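Local coordinates for protein beta-1,3-1,4-glucanase (Caldicellulosiruptor sp. F32, PDB 5H4R) that probably hydrolyses mixed-linkage beta-1,3-1,4-glucans such as lichenan, as a glycoside hydrolase family 5 lichenase, and here holds a cello-oligosaccharide in its cleft, at residues V44-I49 with G93-R98; V322-F327 with I355-W360. The protein carries 1 engineered substitution. All blocks are in the same frame, centred on the assembly; numbering follows the deposited sequence.

The chain runs from helix 39-47 into strand 50-53, out through helix 83-91 and back into strand 96-99, and contact 1 (44-49 with 93-98) closes this first loop at the entries of the first two barrel strands. Much later, contact 2 (322-327 with 355-360) closes a shorter loop through helix 336-352, joining the last two strands of the eight-stranded barrel. The contacts neither nest nor cross; they follow one another. Because strand 356-361 closes the barrel against strand 50-53, they still meet: Val44 O lies 2.7 Å from Thr356 OG1, a probable hydrogen bond, and Arg98 reaches across the barrel to a salt bridge with Glu326.

Contact 1: residues V44-I49 with G93-R98; sequences VKDMKI and GFNTIR
This contact joins the turn after helix 39-47 to the run into strand 96-99, at the start of the first two strands of a TIM barrel, and rests mainly on carbonyl oxygens of the helix end and the turn after it. Ile49 O takes two backbone donors, Asn95 N at 3.0 Å and Thr96 N at 3.2 Å, the second tilted 32° from the carbonyl plane. Met47 O is likewise gripped twice: Ile49 N and the hydroxyl of Thr96 approach it from the same face of its plane, Thr96 OG1 donating at 3.0 Å. The Met47 chain bends at chi3 (67°), which brings its CE back beside Thr96 CG2. Lys48, with positive phi where the chain leaves the helix, sends a fully extended side chain alongside the other segment, and its NZ donates to Gly93 O at 2.8 Å, in the carbonyl plane on a lone pair. Gly93 itself ends helix 83-91 in a Schellman motif. A leucine in place of Lys48 would probably leave Gly93 O without its ammonium partner and set that turn less firmly against Ile49. On the apolar side, Ile49 CG2 meets Phe94 CD1 at 4.0 Å, and Met392 of helix 385-395 touches both side chains. Asp46 OD2, bonded to Tyr135, also accepts from a water that in turn accepts from Asn95 ND2; this same nitrogen donates to Asp46 O at 3.0 Å, the oxygen lying in the Asn95 amide plane.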
ATOM      1  N   VAL A  44      -7.815   4.967 -11.778  1.00 10.68           N
ATOM      2  CA  VAL A  44      -7.139   3.757 -11.318  1.00  9.96           C
ATOM      3  C   VAL A  44      -6.484   3.023 -12.481  1.00 10.66           C
ATOM      4  O   VAL A  44      -5.371   2.507 -12.353  1.00  8.88           O
ATOM      5  CB  VAL A  44      -8.121   2.846 -10.567  1.00  9.76           C
ATOM      6  CG1 VAL A  44      -7.455   1.499 -10.264  1.00  9.69           C
ATOM      7  CG2 VAL A  44      -8.539   3.535  -9.271  1.00 13.75           C
ATOM      8  N   LYS A  45      -7.166   2.937 -13.622  1.00  9.53           N
ATOM      9  CA  LYS A  45      -6.544   2.310 -14.787  1.00 11.74           C
ATOM     10  C   LYS A  45      -5.269   3.041 -15.199  1.00 12.87           C
ATOM     11  O   LYS A  45      -4.252   2.407 -15.504  1.00 12.36           O
ATOM     12  CB  LYS A  45      -7.525   2.250 -15.953  1.00 10.72           C
ATOM     13  CG  LYS A  45      -6.982   1.509 -17.172  1.00 14.83           C
ATOM     14  CD  LYS A  45      -8.082   1.334 -18.218  1.00 18.38           C
ATOM     15  CE  LYS A  45      -7.551   0.674 -19.487  1.00 21.98           C
ATOM     16  NZ  LYS A  45      -7.278  -0.784 -19.311  1.00 22.55           N
ATOM     17  N   ASP A  46      -5.288   4.370 -15.163  1.00 10.90           N
ATOM     18  CA  ASP A  46      -4.130   5.150 -15.598  1.00 11.71           C
ATOM     19  C   ASP A  46      -2.959   4.996 -14.634  1.00 13.96           C
ATOM     20  O   ASP A  46      -1.802   5.147 -15.040  1.00 11.28           O
ATOM     21  CB  ASP A  46      -4.502   6.631 -15.740  1.00 14.86           C
ATOM     22  CG  ASP A  46      -3.511   7.398 -16.578  1.00 27.05           C
ATOM     23  OD1 ASP A  46      -3.235   6.951 -17.718  1.00 20.43           O
ATOM     24  OD2 ASP A  46      -3.010   8.448 -16.107  1.00 20.58           O
ATOM     25  N   MET A  47      -3.235   4.725 -13.361  1.00  9.53           N
ATOM     26  CA  MET A  47      -2.160   4.392 -12.422  1.00 10.70           C
ATOM     27  C   MET A  47      -1.345   3.203 -12.898  1.00  9.76           C
ATOM     28  O   MET A  47      -0.151   3.130 -12.600  1.00  9.82           O
ATOM     29  CB  MET A  47      -2.734   4.104 -11.048  1.00  9.79           C
ATOM     30  CG  MET A  47      -3.340   5.333 -10.357  1.00  8.24           C
ATOM     31  SD  MET A  47      -4.244   4.907  -8.842  1.00 11.55           S
ATOM     32  CE  MET A  47      -2.877   4.342  -7.805  1.00 10.18           C
ATOM     33  N   LYS A  48      -1.988   2.248 -13.575  1.00  9.97           N
ATOM     34  CA  LYS A  48      -1.355   1.183 -14.355  1.00  9.11           C
ATOM     35  C   LYS A  48      -0.784   0.084 -13.479  1.00 12.08           C
ATOM     36  O   LYS A  48      -1.305  -1.031 -13.446  1.00  9.93           O
ATOM     37  CB  LYS A  48      -0.258   1.731 -15.264  1.00  9.05           C
ATOM     38  CG  LYS A  48       0.326   0.640 -16.197  1.00 10.00           C
ATOM     39  CD  LYS A  48       1.509   1.107 -16.975  1.00 11.91           C
ATOM     40  CE  LYS A  48       2.233  -0.052 -17.666  1.00 18.29           C
ATOM     41  NZ  LYS A  48       3.487   0.433 -18.337  1.00 16.73           N
ATOM     42  N   ILE A  49       0.303   0.391 -12.787  1.00 10.13           N
ATOM     43  CA  ILE A  49       0.956  -0.563 -11.908  1.00  8.59           C
ATOM     44  C   ILE A  49       1.942   0.231 -11.067  1.00  7.23           C
ATOM     45  O   ILE A  49       2.565   1.187 -11.551  1.00  8.74           O
ATOM     46  CB  ILE A  49       1.650  -1.699 -12.684  1.00  8.22           C
ATOM     47  CG1 ILE A  49       2.206  -2.738 -11.687  1.00 11.89           C
ATOM     48  CG2 ILE A  49       2.739  -1.151 -13.605  1.00  9.46           C
ATOM     49  CD1 ILE A  49       2.461  -4.063 -12.300  1.00 20.26           C
ATOM     50  N   GLY A  93       8.425   0.797 -16.594  1.00 11.94           N
ATOM     51  CA  GLY A  93       7.010   0.715 -16.906  1.00 16.94           C
ATOM     52  C   GLY A  93       6.075   1.002 -15.756  1.00 12.52           C
ATOM     53  O   GLY A  93       4.856   1.022 -15.974  1.00 11.91           O
ATOM     54  N   PHE A  94       6.572   1.201 -14.531  1.00 10.22           N
ATOM     55  CA  PHE A  94       5.706   1.562 -13.415  1.00  9.43           C
ATOM     56  C   PHE A  94       5.214   2.993 -13.593  1.00 12.31           C
ATOM     57  O   PHE A  94       5.976   3.870 -13.990  1.00 12.35           O
ATOM     58  CB  PHE A  94       6.459   1.422 -12.096  1.00  9.61           C
ATOM     59  CG  PHE A  94       6.841  -0.011 -11.767  1.00  8.86           C
ATOM     60  CD1 PHE A  94       5.924  -0.884 -11.186  1.00  8.56           C
ATOM     61  CD2 PHE A  94       8.114  -0.481 -12.073  1.00  9.33           C
ATOM     62  CE1 PHE A  94       6.288  -2.174 -10.888  1.00  8.73           C
ATOM     63  CE2 PHE A  94       8.479  -1.786 -11.786  1.00 10.12           C
ATOM     64  CZ  PHE A  94       7.556  -2.639 -11.199  1.00  9.21           C
ATOM     65  N   ASN A  95       3.937   3.229 -13.317  1.00  9.26           N
ATOM     66  CA  ASN A  95       3.420   4.588 -13.382  1.00  9.39           C
ATOM     67  C   ASN A  95       2.966   5.116 -12.036  1.00  9.11           C
ATOM     68  O   ASN A  95       2.504   6.268 -11.961  1.00 12.47           O
ATOM     69  CB  ASN A  95       2.267   4.693 -14.378  1.00 10.41           C
ATOM     70  CG  ASN A  95       2.130   6.097 -14.924  1.00 18.71           C
ATOM     71  OD1 ASN A  95       3.133   6.808 -15.084  1.00 16.00           O
ATOM     72  ND2 ASN A  95       0.902   6.520 -15.204  1.00 17.63           N
ATOM     73  N   THR A  96       3.089   4.323 -10.985  1.00 10.12           N
ATOM     74  CA  THR A  96       2.728   4.706  -9.628  1.00 11.78           C
ATOM     75  C   THR A  96       3.881   4.341  -8.714  1.00 10.09           C
ATOM     76  O   THR A  96       4.470   3.271  -8.858  1.00  8.35           O
ATOM     77  CB  THR A  96       1.440   3.991  -9.159  1.00  9.92           C
ATOM     78  OG1 THR A  96       0.339   4.414  -9.963  1.00  9.84           O
ATOM     79  CG2 THR A  96       1.116   4.339  -7.730  1.00 10.74           C
ATOM     80  N   ILE A  97       4.214   5.237  -7.790  1.00  8.98           N
ATOM     81  CA  ILE A  97       5.150   4.947  -6.709  1.00  9.41           C
ATOM     82  C   ILE A  97       4.407   5.138  -5.400  1.00  9.23           C
ATOM     83  O   ILE A  97       3.792   6.187  -5.176  1.00  9.17           O
ATOM     84  CB  ILE A  97       6.401   5.846  -6.746  1.00 11.91           C
ATOM     85  CG1 ILE A  97       7.318   5.496  -5.571  1.00 11.71           C
ATOM     86  CG2 ILE A  97       6.016   7.290  -6.709  1.00 25.37           C
ATOM     87  CD1 ILE A  97       8.726   5.898  -5.792  1.00 16.35           C
ATOM     88  N   ARG A  98       4.437   4.120  -4.551  1.00  8.94           N
ATOM     89  CA  ARG A  98       3.924   4.251  -3.207  1.00  8.24           C
ATOM     90  C   ARG A  98       5.106   4.500  -2.279  1.00  8.05           C
ATOM     91  O   ARG A  98       6.101   3.762  -2.317  1.00  8.39           O
ATOM     92  CB  ARG A  98       3.132   3.015  -2.782  1.00  6.52           C
ATOM     93  CG  ARG A  98       2.553   3.111  -1.372  1.00  8.35           C
ATOM     94  CD  ARG A  98       1.374   2.141  -1.231  1.00 10.38           C
ATOM     95  NE  ARG A  98       0.761   2.016   0.096  1.00 10.44           N
ATOM     96  CZ  ARG A  98       1.170   1.160   1.037  1.00 11.64           C
ATOM     97  NH1 ARG A  98       2.274   0.447   0.869  1.00  9.83           N
ATOM     98  NH2 ARG A  98       0.487   1.045   2.177  1.00 11.88           N
TER
HETATM   99  O   HOH W   1       0.011   9.353 -16.118  1.00 43.41           O

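Contact 2: residues V322-F327 with I355-W360; sequences VVIGEF and ITCCWW. With BGC (beta-D-glucopyranose), chain B; BGC (beta-D-glucopyranose), chain C.
Glu326 OE2 is gripped by two groups, the O2 hydroxyl of the chain B glucose, which donates at 2.8 Å, and Arg98, which makes a salt bridge; Tyr274 bonds the other carboxylate oxygen. The side chains of Glu326 and Trp360 run side by side, and the carboxylate lies over the indole face near its rim, planes 25° apart, with Glu326 OE2 3.6 Å from Trp360 CZ3. Over one face of this indole sits C3 of the chain B sugar, toward the rim, while Trp360 NE1 donates to O2 of the chain C glucose at 3.0 Å. Glu326 and Trp360 thus line the glycan pocket at the C-terminal ends of two neighbouring parallel strands of the TIM barrel, the seventh and eighth, joined through helix 336-352 in a beta-alpha-beta crossover. Ile324 N donates to Thr356 O and Ile324 O accepts from Cys358 N; further along, Phe327 N reaches Cys358 O and Phe327 O takes Trp360 N. Between these pairs a beta bulge shifts the register by one residue, so Ile324 lies opposite Cys357 but Phe327 opposite Trp359. Ile324, Cys357, Phe327 and Trp359 share one face of the sheet, where helix 336-352 packs on the first three. Phe327 CG sits between the backbone N and the carbonyl carbon (chi1 83°), and the ring leans over the neighbouring strand, its CE1 3.5 Å from Cys357 CB. Tyr346 stacks on this ring. Trp359 turns its edge to the Phe327 face in a T-shaped pair, planes at 77°, bringing Trp359 CE3 within 3.8 Å of Phe327 CZ, while its own NE1 is tied to Phe372 O.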
ATOM      1  N   VAL A 322     -10.890   0.655  -6.323  1.00  8.84           N
ATOM      2  CA  VAL A 322     -10.110  -0.209  -5.440  1.00  8.32           C
ATOM      3  C   VAL A 322      -8.673  -0.269  -5.943  1.00  7.98           C
ATOM      4  O   VAL A 322      -8.447  -0.499  -7.136  1.00  9.98           O
ATOM      5  CB  VAL A 322     -10.695  -1.632  -5.416  1.00 11.01           C
ATOM      6  CG1 VAL A 322      -9.813  -2.550  -4.607  1.00 10.72           C
ATOM      7  CG2 VAL A 322     -12.145  -1.644  -4.920  1.00 10.06           C
ATOM      8  N   VAL A 323      -7.703  -0.101  -5.033  1.00  9.79           N
ATOM      9  CA  VAL A 323      -6.288  -0.250  -5.346  1.00  7.93           C
ATOM     10  C   VAL A 323      -5.684  -1.258  -4.373  1.00  8.92           C
ATOM     11  O   VAL A 323      -5.898  -1.156  -3.159  1.00 10.80           O
ATOM     12  CB  VAL A 323      -5.551   1.099  -5.281  1.00  6.98           C
ATOM     13  CG1 VAL A 323      -4.032   0.933  -5.290  1.00  9.48           C
ATOM     14  CG2 VAL A 323      -5.986   1.989  -6.435  1.00  9.04           C
ATOM     15  N   ILE A 324      -4.931  -2.219  -4.904  1.00  6.28           N
ATOM     16  CA  ILE A 324      -4.150  -3.141  -4.093  1.00  8.21           C
ATOM     17  C   ILE A 324      -2.797  -2.466  -3.880  1.00  8.43           C
ATOM     18  O   ILE A 324      -1.945  -2.436  -4.762  1.00  9.91           O
ATOM     19  CB  ILE A 324      -4.037  -4.520  -4.754  1.00  8.55           C
ATOM     20  CG1 ILE A 324      -5.405  -5.191  -4.813  1.00  9.99           C
ATOM     21  CG2 ILE A 324      -3.012  -5.385  -4.043  1.00  9.75           C
ATOM     22  CD1 ILE A 324      -5.429  -6.424  -5.673  1.00 10.15           C
ATOM     23  N   GLY A 325      -2.630  -1.839  -2.713  1.00  8.77           N
ATOM     24  CA  GLY A 325      -1.454  -1.037  -2.470  1.00  8.54           C
ATOM     25  C   GLY A 325      -0.195  -1.835  -2.209  1.00  8.72           C
ATOM     26  O   GLY A 325       0.900  -1.274  -2.278  1.00  8.53           O
ATOM     27  N   GLU A 326      -0.341  -3.107  -1.845  1.00  8.46           N
ATOM     28  CA  GLU A 326       0.807  -4.000  -1.642  1.00  7.52           C
ATOM     29  C   GLU A 326       0.433  -5.419  -2.031  1.00  8.77           C
ATOM     30  O   GLU A 326      -0.598  -5.935  -1.583  1.00  7.42           O
ATOM     31  CB  GLU A 326       1.299  -4.032  -0.186  1.00  8.86           C
ATOM     32  CG  GLU A 326       1.857  -2.751   0.363  1.00  7.13           C
ATOM     33  CD  GLU A 326       2.301  -2.872   1.813  1.00  9.15           C
ATOM     34  OE1 GLU A 326       2.569  -4.020   2.269  1.00 12.11           O
ATOM     35  OE2 GLU A 326       2.385  -1.823   2.505  1.00 10.08           O
ATOM     36  N   PHE A 327       1.291  -6.024  -2.847  1.00  7.54           N
ATOM     37  CA  PHE A 327       1.352  -7.456  -3.043  1.00  7.29           C
ATOM     38  C   PHE A 327       2.780  -7.794  -3.430  1.00  7.04           C
ATOM     39  O   PHE A 327       3.613  -6.918  -3.687  1.00  7.99           O
ATOM     40  CB  PHE A 327       0.374  -7.956  -4.130  1.00  8.55           C
ATOM     41  CG  PHE A 327       0.893  -7.823  -5.525  1.00  7.67           C
ATOM     42  CD1 PHE A 327       1.076  -6.562  -6.099  1.00  8.61           C
ATOM     43  CD2 PHE A 327       1.182  -8.939  -6.306  1.00  8.44           C
ATOM     44  CE1 PHE A 327       1.555  -6.430  -7.390  1.00 12.12           C
ATOM     45  CE2 PHE A 327       1.652  -8.790  -7.599  1.00  8.67           C
ATOM     46  CZ  PHE A 327       1.833  -7.535  -8.133  1.00 10.98           C
ATOM     47  N   ILE A 355      -8.837  -3.361 -11.285  1.00  9.93           N
ATOM     48  CA  ILE A 355      -8.030  -3.036 -10.111  1.00 10.12           C
ATOM     49  C   ILE A 355      -6.564  -2.899 -10.511  1.00  9.32           C
ATOM     50  O   ILE A 355      -6.036  -3.712 -11.288  1.00 10.46           O
ATOM     51  CB  ILE A 355      -8.213  -4.129  -9.036  1.00  7.77           C
ATOM     52  CG1 ILE A 355      -9.673  -4.214  -8.601  1.00 10.30           C
ATOM     53  CG2 ILE A 355      -7.327  -3.883  -7.837  1.00 10.32           C
ATOM     54  CD1 ILE A 355     -10.016  -5.460  -7.766  1.00 12.03           C
ATOM     55  N   THR A 356      -5.891  -1.906  -9.929  1.00  8.79           N
ATOM     56  CA  THR A 356      -4.460  -1.705 -10.101  1.00  8.73           C
ATOM     57  C   THR A 356      -3.710  -2.123  -8.838  1.00  9.19           C
ATOM     58  O   THR A 356      -4.197  -1.930  -7.714  1.00 10.12           O
ATOM     59  CB  THR A 356      -4.171  -0.236 -10.433  1.00 10.72           C
ATOM     60  OG1 THR A 356      -4.663   0.025 -11.747  1.00 10.82           O
ATOM     61  CG2 THR A 356      -2.674   0.095 -10.384  1.00 12.61           C
ATOM     62  N   CYS A 357      -2.511  -2.681  -9.035  1.00  8.26           N
ATOM     63  CA  CYS A 357      -1.694  -3.277  -7.985  1.00 11.74           C
ATOM     64  C   CYS A 357      -0.340  -2.581  -7.852  1.00 11.87           C
ATOM     65  O   CYS A 357       0.219  -2.108  -8.841  1.00 11.45           O
ATOM     66  CB  CYS A 357      -1.412  -4.751  -8.307  1.00 13.24           C
ATOM     67  SG  CYS A 357      -2.817  -5.759  -8.773  1.00 13.15           S
ATOM     68  N   CYS A 358       0.256  -2.660  -6.649  1.00  9.84           N
ATOM     69  CA  CYS A 358       1.599  -2.139  -6.386  1.00  6.43           C
ATOM     70  C   CYS A 358       2.465  -3.201  -5.706  1.00  6.37           C
ATOM     71  O   CYS A 358       2.136  -3.660  -4.606  1.00  9.37           O
ATOM     72  CB  CYS A 358       1.559  -0.901  -5.492  1.00 10.23           C
ATOM     73  SG  CYS A 358       0.398   0.392  -6.042  1.00 14.02           S
ATOM     74  N   TRP A 359       3.582  -3.560  -6.344  1.00  8.46           N
ATOM     75  CA  TRP A 359       4.516  -4.526  -5.771  1.00  6.96           C
ATOM     76  C   TRP A 359       5.313  -3.924  -4.616  1.00  6.17           C
ATOM     77  O   TRP A 359       5.770  -2.772  -4.668  1.00  8.20           O
ATOM     78  CB  TRP A 359       5.478  -5.011  -6.859  1.00  9.19           C
ATOM     79  CG  TRP A 359       6.458  -6.081  -6.401  1.00  8.52           C
ATOM     80  CD1 TRP A 359       7.602  -5.894  -5.660  1.00  9.67           C
ATOM     81  CD2 TRP A 359       6.375  -7.484  -6.660  1.00  7.15           C
ATOM     82  NE1 TRP A 359       8.225  -7.100  -5.430  1.00 10.53           N
ATOM     83  CE2 TRP A 359       7.487  -8.094  -6.026  1.00  7.69           C
ATOM     84  CE3 TRP A 359       5.459  -8.294  -7.351  1.00  6.82           C
ATOM     85  CZ2 TRP A 359       7.724  -9.469  -6.087  1.00  9.69           C
ATOM     86  CZ3 TRP A 359       5.697  -9.676  -7.414  1.00 10.32           C
ATOM     87  CH2 TRP A 359       6.821 -10.244  -6.785  1.00 10.71           C
ATOM     88  N   TRP A 360       5.503  -4.725  -3.572  1.00  7.00           N
ATOM     89  CA  TRP A 360       6.281  -4.339  -2.391  1.00  5.40           C
ATOM     90  C   TRP A 360       7.759  -4.616  -2.668  1.00  6.25           C
ATOM     91  O   TRP A 360       8.200  -5.761  -2.608  1.00 10.25           O
ATOM     92  CB  TRP A 360       5.802  -5.133  -1.177  1.00  7.92           C
ATOM     93  CG  TRP A 360       6.526  -4.798   0.064  1.00  8.24           C
ATOM     94  CD1 TRP A 360       7.415  -5.575   0.729  1.00  8.81           C
ATOM     95  CD2 TRP A 360       6.443  -3.575   0.786  1.00  8.59           C
ATOM     96  NE1 TRP A 360       7.898  -4.915   1.833  1.00  8.59           N
ATOM     97  CE2 TRP A 360       7.315  -3.680   1.891  1.00  6.48           C
ATOM     98  CE3 TRP A 360       5.711  -2.398   0.619  1.00  7.90           C
ATOM     99  CZ2 TRP A 360       7.461  -2.667   2.814  1.00  7.11           C
ATOM    100  CZ3 TRP A 360       5.854  -1.401   1.544  1.00  7.45           C
ATOM    101  CH2 TRP A 360       6.725  -1.532   2.630  1.00  8.58           C
TER
HETATM  102  C2  BGC B   2       3.441  -4.064   5.504  1.00  6.55           C
HETATM  103  C3  BGC B   2       4.862  -3.882   5.002  1.00  6.79           C
HETATM  104  C4  BGC B   2       5.549  -5.232   5.103  1.00  9.30           C
HETATM  105  C5  BGC B   2       4.926  -6.078   3.995  1.00 10.55           C
HETATM  106  C6  BGC B   2       5.504  -7.497   3.956  1.00 11.43           C
HETATM  107  C1  BGC B   2       2.830  -5.434   5.162  1.00 14.78           C
HETATM  108  O2  BGC B   2       2.616  -2.976   5.036  1.00  8.28           O
HETATM  109  O3  BGC B   2       5.486  -2.913   5.838  1.00  9.08           O
HETATM  110  O4  BGC B   2       6.938  -5.046   4.850  1.00  9.49           O
HETATM  111  O5  BGC B   2       3.505  -6.152   4.128  1.00 13.36           O
HETATM  112  O6  BGC B   2       5.477  -8.154   5.228  1.00 11.48           O
HETATM  113  C2  BGC C   3       9.168  -5.809   5.127  1.00  8.22           C
HETATM  114  C3  BGC C   3      10.125  -6.445   6.125  1.00 10.26           C
HETATM  115  C4  BGC C   3      10.138  -5.615   7.408  1.00  7.49           C
HETATM  116  C5  BGC C   3       8.711  -5.427   7.930  1.00  9.00           C
HETATM  117  C6  BGC C   3       8.652  -4.505   9.138  1.00  9.77           C
HETATM  118  C1  BGC C   3       7.797  -5.687   5.770  1.00  8.86           C
HETATM  119  O2  BGC C   3       9.106  -6.629   3.953  1.00  9.89           O
HETATM  120  O3  BGC C   3      11.421  -6.466   5.510  1.00 10.37           O
HETATM  121  O4  BGC C   3      10.852  -6.379   8.393  1.00  9.34           O
HETATM  122  O5  BGC C   3       7.909  -4.857   6.927  1.00  7.84           O
HETATM  123  O6  BGC C   3       7.332  -4.576   9.723  1.00 13.02           O